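Local coordinates for protein putative polyketide synthase (Brevibacillus brevis, PDB 6HP2) that is the O-methyltransferase domain of a trans-AT polyketide synthase, binds S-adenosyl-L-homocysteine, and belongs to an assembly line probably involved in making the antibiotic bacillaene, at residues A[198-208]-A[217-225]. Sequence-based numbering, arbitrary orientation.
Sequences LIDYIANTRGP and SIPTVQEWI
The indole of W224 meets strand 198-203 mainly along its rim. Its NE1 donates to Y201 O at 3.0 Å in a bent N-H...O bond, the acceptor sitting somewhat out of the indole plane. Farther round the rim, D200 OD2 lies in plane near CH2, its carboxylate turned 68° from the ring. One face of the indole carries CG of P219, 3.8 Å above the plane and displaced toward the rim, while L198 CD1 and I202 CG1 approach obliquely. The Y201 ring takes I218 CD1 obliquely; its hydroxyl is hydrogen-bonded to Q275, and F174 and Y286 meet the ring edge-to-face.

In the Rossmann-like methyltransferase fold, strand 194-203 is an inner strand of the central sheet, between strands 164-170 and 284-293. The chain leaves it through a loop and the small hairpin 209-211/216-218, then returns to lay helix 221-230 beside it. A single β bridge, A203 with T220, marks the return: A203 N donates to P219 O at 2.9 Å, nearly straight at 167°, whereas V221 N reaches A203 O only weakly. A water accepts from V221 N and donates to A203 O and T205 O.

T220 and E223 form a capping box at the helix start. With T220 OG1 between its backbone N and carbonyl carbon (chi1 65°), the hydroxyl can accept from E223 N at 3.0 Å, and CG2 is left to press against G207 and T205 O. E223 returns the bond through OE1 to T220 N, and the E223 side chain crosses that of P208 at about a right angle, OE1 lying 3.3 Å from P208 CB. Flanking the bridge, I202 CG2 packs on V221 CG2 at 3.6 Å, and I218 CG2 rests against A203 CB.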
# COMPACT_ATOMS: atom_id res chain seq x y z
N LEU A 198 -4.82 -2.16 3.38
CA LEU A 198 -3.38 -2.05 3.45
C LEU A 198 -2.69 -2.86 2.37
O LEU A 198 -3.16 -3.92 1.96
CB LEU A 198 -2.87 -2.54 4.78
CG LEU A 198 -3.49 -2.01 6.02
CD1 LEU A 198 -2.85 -2.80 7.21
CD2 LEU A 198 -3.25 -0.57 6.20
N ILE A 199 -1.53 -2.35 1.96
CA ILE A 199 -0.53 -3.11 1.25
C ILE A 199 0.69 -3.03 2.14
O ILE A 199 1.22 -1.93 2.35
CB ILE A 199 -0.23 -2.59 -0.17
CG1 ILE A 199 -1.49 -2.65 -1.05
CG2 ILE A 199 0.90 -3.39 -0.81
CD1 ILE A 199 -1.26 -2.39 -2.49
N ASP A 200 1.19 -4.19 2.60
CA ASP A 200 2.19 -4.18 3.65
C ASP A 200 2.93 -5.51 3.70
O ASP A 200 2.56 -6.49 3.02
CB ASP A 200 1.56 -3.86 5.00
CG ASP A 200 2.34 -2.84 5.79
OD1 ASP A 200 3.57 -2.92 5.80
OD2 ASP A 200 1.69 -1.97 6.44
N TYR A 201 3.99 -5.51 4.47
CA TYR A 201 4.81 -6.70 4.67
C TYR A 201 4.50 -7.51 5.93
O TYR A 201 4.16 -6.97 6.99
CB TYR A 201 6.28 -6.31 4.69
CG TYR A 201 6.85 -5.95 3.37
CD1 TYR A 201 7.06 -6.93 2.41
CD2 TYR A 201 7.26 -4.63 3.07
CE1 TYR A 201 7.65 -6.62 1.21
CE2 TYR A 201 7.86 -4.34 1.85
CZ TYR A 201 8.01 -5.32 0.92
OH TYR A 201 8.60 -5.06 -0.33
N ILE A 202 4.61 -8.82 5.78
CA ILE A 202 4.58 -9.76 6.90
C ILE A 202 5.94 -10.46 6.98
O ILE A 202 6.45 -10.97 5.96
CB ILE A 202 3.46 -10.79 6.72
CG1 ILE A 202 2.11 -10.11 6.60
CG2 ILE A 202 3.49 -11.85 7.84
CD1 ILE A 202 1.00 -11.12 6.18
N ALA A 203 6.50 -10.57 8.18
CA ALA A 203 7.76 -11.26 8.35
C ALA A 203 7.44 -12.73 8.66
O ALA A 203 6.62 -13.01 9.54
CB ALA A 203 8.59 -10.62 9.46
N ASN A 204 8.07 -13.65 7.93
CA ASN A 204 7.85 -15.09 8.10
C ASN A 204 8.83 -15.73 9.05
O ASN A 204 9.07 -16.94 8.98
CB ASN A 204 7.88 -15.75 6.73
CG ASN A 204 6.78 -15.25 5.86
OD1 ASN A 204 5.62 -15.16 6.34
ND2 ASN A 204 7.10 -14.78 4.66
N THR A 205 9.34 -14.96 9.98
CA THR A 205 10.37 -15.35 10.91
C THR A 205 9.79 -15.36 12.32
O THR A 205 8.70 -14.87 12.60
CB THR A 205 11.54 -14.36 10.80
OG1 THR A 205 10.99 -13.03 10.75
CG2 THR A 205 12.31 -14.60 9.56
N ARG A 206 10.55 -15.94 13.23
CA ARG A 206 10.09 -16.01 14.61
C ARG A 206 10.04 -14.63 15.25
O ARG A 206 9.16 -14.38 16.08
CB ARG A 206 11.00 -16.93 15.41
CG ARG A 206 10.79 -18.40 15.11
CD ARG A 206 11.57 -19.25 16.08
NE ARG A 206 11.41 -20.68 15.83
CZ ARG A 206 12.08 -21.62 16.48
NH1 ARG A 206 12.96 -21.27 17.42
NH2 ARG A 206 11.88 -22.90 16.20
N GLY A 207 10.99 -13.74 14.91
CA GLY A 207 10.98 -12.38 15.38
C GLY A 207 10.80 -11.37 14.25
O GLY A 207 10.99 -11.67 13.06
N PRO A 208 10.44 -10.13 14.61
CA PRO A 208 10.20 -9.10 13.59
C PRO A 208 11.49 -8.73 12.87
O PRO A 208 12.59 -8.93 13.37
CB PRO A 208 9.63 -7.92 14.39
CG PRO A 208 10.20 -8.11 15.76
CD PRO A 208 10.33 -9.60 15.99
N SER A 217 10.35 -1.61 9.97
CA SER A 217 9.99 -2.57 10.99
C SER A 217 8.83 -3.39 10.44
O SER A 217 7.75 -2.84 10.12
CB SER A 217 9.58 -1.87 12.31
OG SER A 217 8.72 -0.79 12.07
N ILE A 218 9.03 -4.72 10.38
CA ILE A 218 8.02 -5.59 9.78
C ILE A 218 7.57 -6.60 10.81
O ILE A 218 8.37 -7.42 11.21
CB ILE A 218 8.56 -6.27 8.52
CG1 ILE A 218 8.95 -5.22 7.48
CG2 ILE A 218 7.59 -7.28 7.96
CD1 ILE A 218 9.73 -5.79 6.29
N PRO A 219 6.31 -6.58 11.23
CA PRO A 219 5.84 -7.52 12.25
C PRO A 219 5.73 -8.92 11.70
O PRO A 219 5.50 -9.12 10.51
CB PRO A 219 4.43 -6.98 12.62
CG PRO A 219 4.43 -5.54 12.11
CD PRO A 219 5.27 -5.56 10.89
N THR A 220 5.91 -9.90 12.59
CA THR A 220 5.69 -11.28 12.25
C THR A 220 4.20 -11.57 12.05
O THR A 220 3.33 -10.78 12.40
CB THR A 220 6.20 -12.18 13.38
OG1 THR A 220 5.40 -11.94 14.55
CG2 THR A 220 7.68 -11.89 13.71
N VAL A 221 3.93 -12.80 11.60
CA VAL A 221 2.54 -13.28 11.52
C VAL A 221 1.84 -13.09 12.87
O VAL A 221 0.77 -12.52 12.96
CB VAL A 221 2.52 -14.76 11.10
CG1 VAL A 221 1.13 -15.36 11.26
CG2 VAL A 221 3.05 -14.89 9.66
N GLN A 222 2.44 -13.62 13.93
CA GLN A 222 1.80 -13.58 15.22
C GLN A 222 1.61 -12.15 15.70
O GLN A 222 0.59 -11.83 16.32
CB GLN A 222 2.63 -14.40 16.24
CG GLN A 222 1.94 -14.53 17.58
CD GLN A 222 0.58 -15.29 17.49
OE1 GLN A 222 0.40 -16.20 16.68
NE2 GLN A 222 -0.37 -14.89 18.33
N GLU A 223 2.57 -11.27 15.44
CA GLU A 223 2.44 -9.89 15.86
C GLU A 223 1.31 -9.19 15.10
O GLU A 223 0.61 -8.35 15.66
CB GLU A 223 3.79 -9.13 15.70
CG GLU A 223 4.84 -9.54 16.67
CD GLU A 223 6.21 -8.89 16.41
OE1 GLU A 223 6.52 -8.60 15.24
OE2 GLU A 223 6.94 -8.67 17.38
N TRP A 224 1.12 -9.51 13.82
CA TRP A 224 0.03 -8.91 13.05
C TRP A 224 -1.32 -9.36 13.57
O TRP A 224 -2.25 -8.56 13.72
CB TRP A 224 0.17 -9.30 11.57
CG TRP A 224 0.96 -8.35 10.76
CD1 TRP A 224 2.15 -8.57 10.16
CD2 TRP A 224 0.52 -7.06 10.30
NE1 TRP A 224 2.51 -7.48 9.39
CE2 TRP A 224 1.53 -6.54 9.48
CE3 TRP A 224 -0.62 -6.29 10.55
CZ2 TRP A 224 1.47 -5.26 8.90
CZ3 TRP A 224 -0.69 -5.01 9.96
CH2 TRP A 224 0.34 -4.53 9.14
N ILE A 225 -1.44 -10.65 13.89
CA ILE A 225 -2.66 -11.19 14.47
C ILE A 225 -3.06 -10.40 15.71
O ILE A 225 -4.22 -9.98 15.87
CB ILE A 225 -2.45 -12.68 14.79
CG1 ILE A 225 -2.35 -13.47 13.49
CG2 ILE A 225 -3.56 -13.20 15.79
CD1 ILE A 225 -1.91 -14.96 13.74
O HOH W 1 6.01 -15.27 11.51
O HOH W 2 6.30 -13.00 16.92